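Local coordinates for protein apical membrane antigen AMA1 (Toxoplasma gondii ME49, PDB 4YIV) that serves in host cell invasion as an essential microneme surface antigen and forms part of the moving junction between the parasite's apical tip and the target cell, at residues P85-K88 against E89-S93; V160-S163 against K164-L167. All coordinates share one frame; numbering follows the deposited sequence.

Interaction 1: P85-K88 against E89-S93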
loop_
_atom_site.group_PDB
_atom_site.type_symbol
_atom_site.label_atom_id
_atom_site.label_comp_id
_atom_site.label_asym_id
_atom_site.label_seq_id
_atom_site.Cartn_x
_atom_site.Cartn_y
_atom_site.Cartn_z
ATOM N N PRO A 85 13.470 -21.251 5.077
ATOM C CA PRO A 85 13.842 -22.649 5.316
ATOM C C PRO A 85 15.147 -22.774 6.035
ATOM O O PRO A 85 16.035 -21.925 5.894
ATOM C CB PRO A 85 13.957 -23.227 3.896
ATOM C CG PRO A 85 14.401 -22.081 3.068
ATOM C CD PRO A 85 13.628 -20.881 3.659
ATOM N N THR A 86 15.279 -23.843 6.802
ATOM C CA THR A 86 16.563 -24.177 7.419
ATOM C C THR A 86 17.407 -24.892 6.379
ATOM O O THR A 86 16.867 -25.352 5.380
ATOM C CB THR A 86 16.380 -25.105 8.612
ATOM O OG1 THR A 86 15.870 -26.361 8.130
ATOM C CG2 THR A 86 15.399 -24.494 9.632
ATOM N N GLU A 87 18.704 -25.038 6.627
ATOM C CA GLU A 87 19.553 -25.800 5.713
ATOM C C GLU A 87 19.012 -27.220 5.514
ATOM O O GLU A 87 18.958 -27.727 4.388
ATOM C CB GLU A 87 20.992 -25.849 6.218
ATOM C CG GLU A 87 21.917 -26.609 5.288
ATOM C CD GLU A 87 21.756 -26.166 3.831
ATOM O OE1 GLU A 87 21.318 -27.001 2.984
ATOM O OE2 GLU A 87 22.052 -24.975 3.549
ATOM N N LYS A 88 18.563 -27.842 6.596
ATOM C CA LYS A 88 18.096 -29.218 6.519
ATOM C C LYS A 88 16.813 -29.338 5.702
ATOM O O LYS A 88 16.636 -30.293 4.955
ATOM C CB LYS A 88 17.876 -29.792 7.926
ATOM C CG LYS A 88 17.251 -31.182 7.913
ATOM C CD LYS A 88 17.537 -31.953 9.200
ATOM C CE LYS A 88 16.815 -33.308 9.195
ATOM N NZ LYS A 88 16.951 -34.039 10.490
ATOM N N GLU A 89 15.912 -28.372 5.827
ATOM C CA GLU A 89 14.692 -28.406 5.023
ATOM C C GLU A 89 14.997 -28.256 3.535
ATOM O O GLU A 89 14.339 -28.868 2.685
ATOM C CB GLU A 89 13.728 -27.313 5.483
ATOM C CG GLU A 89 13.109 -27.664 6.800
ATOM C CD GLU A 89 12.397 -26.500 7.477
ATOM O OE1 GLU A 89 11.501 -26.759 8.306
ATOM O OE2 GLU A 89 12.752 -25.335 7.203
ATOM N N TYR A 90 15.993 -27.435 3.228
ATOM C CA TYR A 90 16.392 -27.192 1.839
ATOM C C TYR A 90 17.052 -28.451 1.267
ATOM O O TYR A 90 16.811 -28.842 0.122
ATOM C CB TYR A 90 17.345 -26.035 1.786
ATOM C CG TYR A 90 17.828 -25.625 0.435
ATOM C CD1 TYR A 90 17.087 -25.851 -0.722
ATOM C CD2 TYR A 90 19.047 -24.974 0.320
ATOM C CE1 TYR A 90 17.577 -25.433 -1.961
ATOM C CE2 TYR A 90 19.531 -24.554 -0.889
ATOM C CZ TYR A 90 18.800 -24.778 -2.030
ATOM O OH TYR A 90 19.334 -24.354 -3.237
ATOM N N LYS A 91 17.903 -29.077 2.064
ATOM C CA LYS A 91 18.499 -30.331 1.614
ATOM C C LYS A 91 17.397 -31.357 1.358
ATOM O O LYS A 91 17.438 -32.040 0.349
ATOM C CB LYS A 91 19.519 -30.858 2.611
ATOM C CG LYS A 91 20.949 -30.653 2.123
ATOM C CD LYS A 91 21.906 -30.358 3.268
ATOM C CE LYS A 91 23.224 -29.775 2.770
ATOM N NZ LYS A 91 24.124 -29.418 3.913
ATOM N N GLN A 92 16.391 -31.426 2.227
ATOM C CA GLN A 92 15.274 -32.356 2.017
ATOM C C GLN A 92 14.418 -32.051 0.789
ATOM O O GLN A 92 13.872 -32.962 0.190
ATOM C CB GLN A 92 14.362 -32.389 3.243
ATOM C CG GLN A 92 14.963 -33.117 4.424
ATOM C CD GLN A 92 14.092 -33.020 5.668
ATOM O OE1 GLN A 92 12.964 -32.508 5.621
ATOM N NE2 GLN A 92 14.618 -33.505 6.794
ATOM N N SER A 93 14.262 -30.782 0.419
ATOM C CA SER A 93 13.390 -30.452 -0.699
ATOM C C SER A 93 14.124 -30.481 -2.037
ATOM O O SER A 93 13.513 -30.720 -3.077
ATOM C CB SER A 93 12.763 -29.063 -0.489
ATOM O OG SER A 93 13.756 -28.046 -0.546
#
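T86 and E89 meet across the first turn of the short helix 87-93, whose backbone is tied by K91 N to E87 O (2.9 Å) and Q92 N to K88 O (3.0 Å), with Y90 N reaching back to T86 O just before the helix. T86 occupies the N-cap. Its OG1, set between its own backbone N and carbonyl carbon (chi1 65°), accepts from E89 N at 3.1 Å with an N-H...O angle of 161°. E89 returns the favour: its CG stands beside its own backbone N, and the extended chain brings the carboxylate back over the start of the helix, where T86 N donates to OE2 at 3.0 Å. The two reciprocal bonds make a capping box. The exact place of OE2 is less sure than the rest, and its contact with T86 OG1 is at most a weak bond; a glycerol, probably from the crystallisation liquor, is modelled within bonding distance of this oxygen.

From the first turn of the helix, E87 bends at chi2 (48°) and brings OE1 across the aliphatic part of K91, 3.4 Å from CE. The ion pair itself is long, OE1 to NZ 3.8 Å. K88 runs out nearly straight and passes Q92 obliquely, its CE 3.3 Å from the amide NE2. The Y90 ring extends out to other parts of the chain; its hydroxyl bonds to N95 and its side chain touches L97 and T194.

The capping box thus gives partners to two backbone N-H groups, E89 N firmly and T86 N as far as OE2 is well placed, and the negative charge of E89 there would probably interact favourably with the helix dipole. The E87-K91 pair is long and exposed, so any charge attraction there is probably weak.

Interaction 2: V160-S163 against K164-L167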
loop_
_atom_site.group_PDB
_atom_site.type_symbol
_atom_site.label_atom_id
_atom_site.label_comp_id
_atom_site.label_asym_id
_atom_site.label_seq_id
_atom_site.Cartn_x
_atom_site.Cartn_y
_atom_site.Cartn_z
ATOM N N VAL A 160 4.525 -7.767 7.683
ATOM C CA VAL A 160 3.143 -7.968 7.279
ATOM C C VAL A 160 2.312 -8.089 8.552
ATOM O O VAL A 160 2.595 -8.924 9.436
ATOM C CB VAL A 160 2.948 -9.236 6.370
ATOM C CG1 VAL A 160 1.464 -9.532 6.176
ATOM C CG2 VAL A 160 3.634 -9.031 5.007
ATOM N N TYR A 161 1.291 -7.252 8.635
ATOM C CA TYR A 161 0.307 -7.383 9.716
ATOM C C TYR A 161 -0.852 -8.244 9.216
ATOM O O TYR A 161 -1.514 -7.927 8.216
ATOM C CB TYR A 161 -0.193 -6.015 10.206
ATOM C CG TYR A 161 -1.095 -6.145 11.441
ATOM C CD1 TYR A 161 -0.647 -6.820 12.557
ATOM C CD2 TYR A 161 -2.401 -5.658 11.447
ATOM C CE1 TYR A 161 -1.455 -6.996 13.664
ATOM C CE2 TYR A 161 -3.231 -5.832 12.576
ATOM C CZ TYR A 161 -2.743 -6.496 13.668
ATOM O OH TYR A 161 -3.526 -6.695 14.798
ATOM N N ASP A 162 -1.086 -9.340 9.938
ATOM C CA ASP A 162 -2.213 -10.218 9.694
ATOM C C ASP A 162 -3.266 -9.742 10.667
ATOM O O ASP A 162 -3.144 -10.001 11.869
ATOM C CB ASP A 162 -1.843 -11.693 9.927
ATOM C CG ASP A 162 -3.025 -12.658 9.690
ATOM O OD1 ASP A 162 -4.213 -12.217 9.777
ATOM O OD2 ASP A 162 -2.743 -13.865 9.439
ATOM N N SER A 163 -4.236 -8.995 10.158
ATOM C CA SER A 163 -5.185 -8.293 11.018
ATOM C C SER A 163 -6.289 -9.233 11.493
ATOM O O SER A 163 -6.980 -8.941 12.470
ATOM C CB SER A 163 -5.811 -7.096 10.305
ATOM O OG SER A 163 -6.580 -7.507 9.184
ATOM N N LYS A 164 -6.439 -10.361 10.808
ATOM C CA LYS A 164 -7.375 -11.396 11.241
ATOM C C LYS A 164 -6.830 -12.183 12.448
ATOM O O LYS A 164 -7.502 -12.281 13.466
ATOM C CB LYS A 164 -7.688 -12.344 10.083
ATOM C CG LYS A 164 -8.794 -13.334 10.366
ATOM C CD LYS A 164 -8.973 -14.313 9.184
ATOM C CE LYS A 164 -9.771 -15.560 9.594
ATOM N NZ LYS A 164 -10.012 -16.524 8.470
ATOM N N LYS A 165 -5.618 -12.725 12.349
ATOM C CA LYS A 165 -5.010 -13.452 13.455
ATOM C C LYS A 165 -4.341 -12.558 14.481
ATOM O O LYS A 165 -3.928 -13.023 15.542
ATOM C CB LYS A 165 -4.000 -14.446 12.917
ATOM C CG LYS A 165 -4.621 -15.440 11.975
ATOM C CD LYS A 165 -3.647 -16.507 11.648
ATOM C CE LYS A 165 -4.308 -17.621 10.885
ATOM N NZ LYS A 165 -3.282 -18.677 10.606
ATOM N N ARG A 166 -4.254 -11.264 14.173
ATOM C CA ARG A 166 -3.521 -10.306 14.999
ATOM C C ARG A 166 -2.113 -10.762 15.291
ATOM O O ARG A 166 -1.701 -10.850 16.460
ATOM C CB ARG A 166 -4.271 -10.020 16.321
ATOM C CG ARG A 166 -5.511 -9.247 16.100
ATOM C CD ARG A 166 -6.231 -8.947 17.407
ATOM N NE ARG A 166 -5.687 -7.801 18.127
ATOM C CZ ARG A 166 -5.408 -7.774 19.431
ATOM N NH1 ARG A 166 -5.600 -8.845 20.194
ATOM N NH2 ARG A 166 -4.930 -6.661 19.987
ATOM N N LEU A 167 -1.376 -11.019 14.201
ATOM C CA LEU A 167 0.015 -11.469 14.230
ATOM C C LEU A 167 0.852 -10.511 13.399
ATOM O O LEU A 167 0.448 -10.159 12.295
ATOM C CB LEU A 167 0.162 -12.877 13.649
ATOM C CG LEU A 167 -0.442 -13.981 14.500
ATOM C CD1 LEU A 167 -0.297 -15.294 13.768
ATOM C CD2 LEU A 167 0.237 -14.020 15.866
#
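D162 and K165 cross at the turn between two antiparallel strands, and the aspartate carboxylate receives two backbone N-H groups of the turn, one of them weakly. D162 carries CG anti to its backbone N (chi1 179°), which swings the carboxylate over the following residues. OD1 takes the N-H of K165 at 3.0 Å in a nearly straight bond (173°), but the donor comes from above the carboxylate plane. The same oxygen receives a weak, strongly bent bond from K164 N. OD2 rests against the methylene groups of K165, 3.5 Å from CG; the lysine chain then runs on extended, so the opposite charges stay apart, with NZ 5.0 Å from OD2.

In the same turn, D162 and L167 form an antiparallel hydrogen-bonded pair, D162 N to L167 O at 2.9 Å and L167 N to D162 O at 3.1 Å. R166 and L167 both face D162, giving a G1 beta bulge, with R166 in the left-handed region (phi 52°). Y161 and R166 point the same way, side by side: the tyrosine OH lies 3.5 Å from R166 CG, and the ring and guanidinium planes are almost perpendicular. The buried hydroxyl has no polar partner in the model.

From the hairpin, Y161 packs on helix 132-141 at L133 and C136, while the R166 guanidinium bridges D132, the first residue of that helix, and E119 of helix 118-122, which with E122 forms the cadmium site seen in the crystal. S163 OG bonds to H209 O, and the V160 and D162 side chains touch strand 210-213, the other neighbour of strand 159-162 in the sheet.

Interaction 1 precedes interaction 2 along the chain, and the two do not touch: their centres are 27 Å apart and their nearest atoms about 16 Å. The 85-93 segment holds the short surface helix 87-93 with its N-cap, its centre about 32 Å from the centre of the chain. The 160-167 segment lies nearer the middle, about 15 Å from that centre, and joins neighbouring strands 159-162 and 167-170 of a five-stranded antiparallel sheet, beside helices 118-122 and 132-141. For the protein they are thus two separate local turns, one starting a peripheral helix and one reversing the chain within the sheet, in the same AMA1 family region.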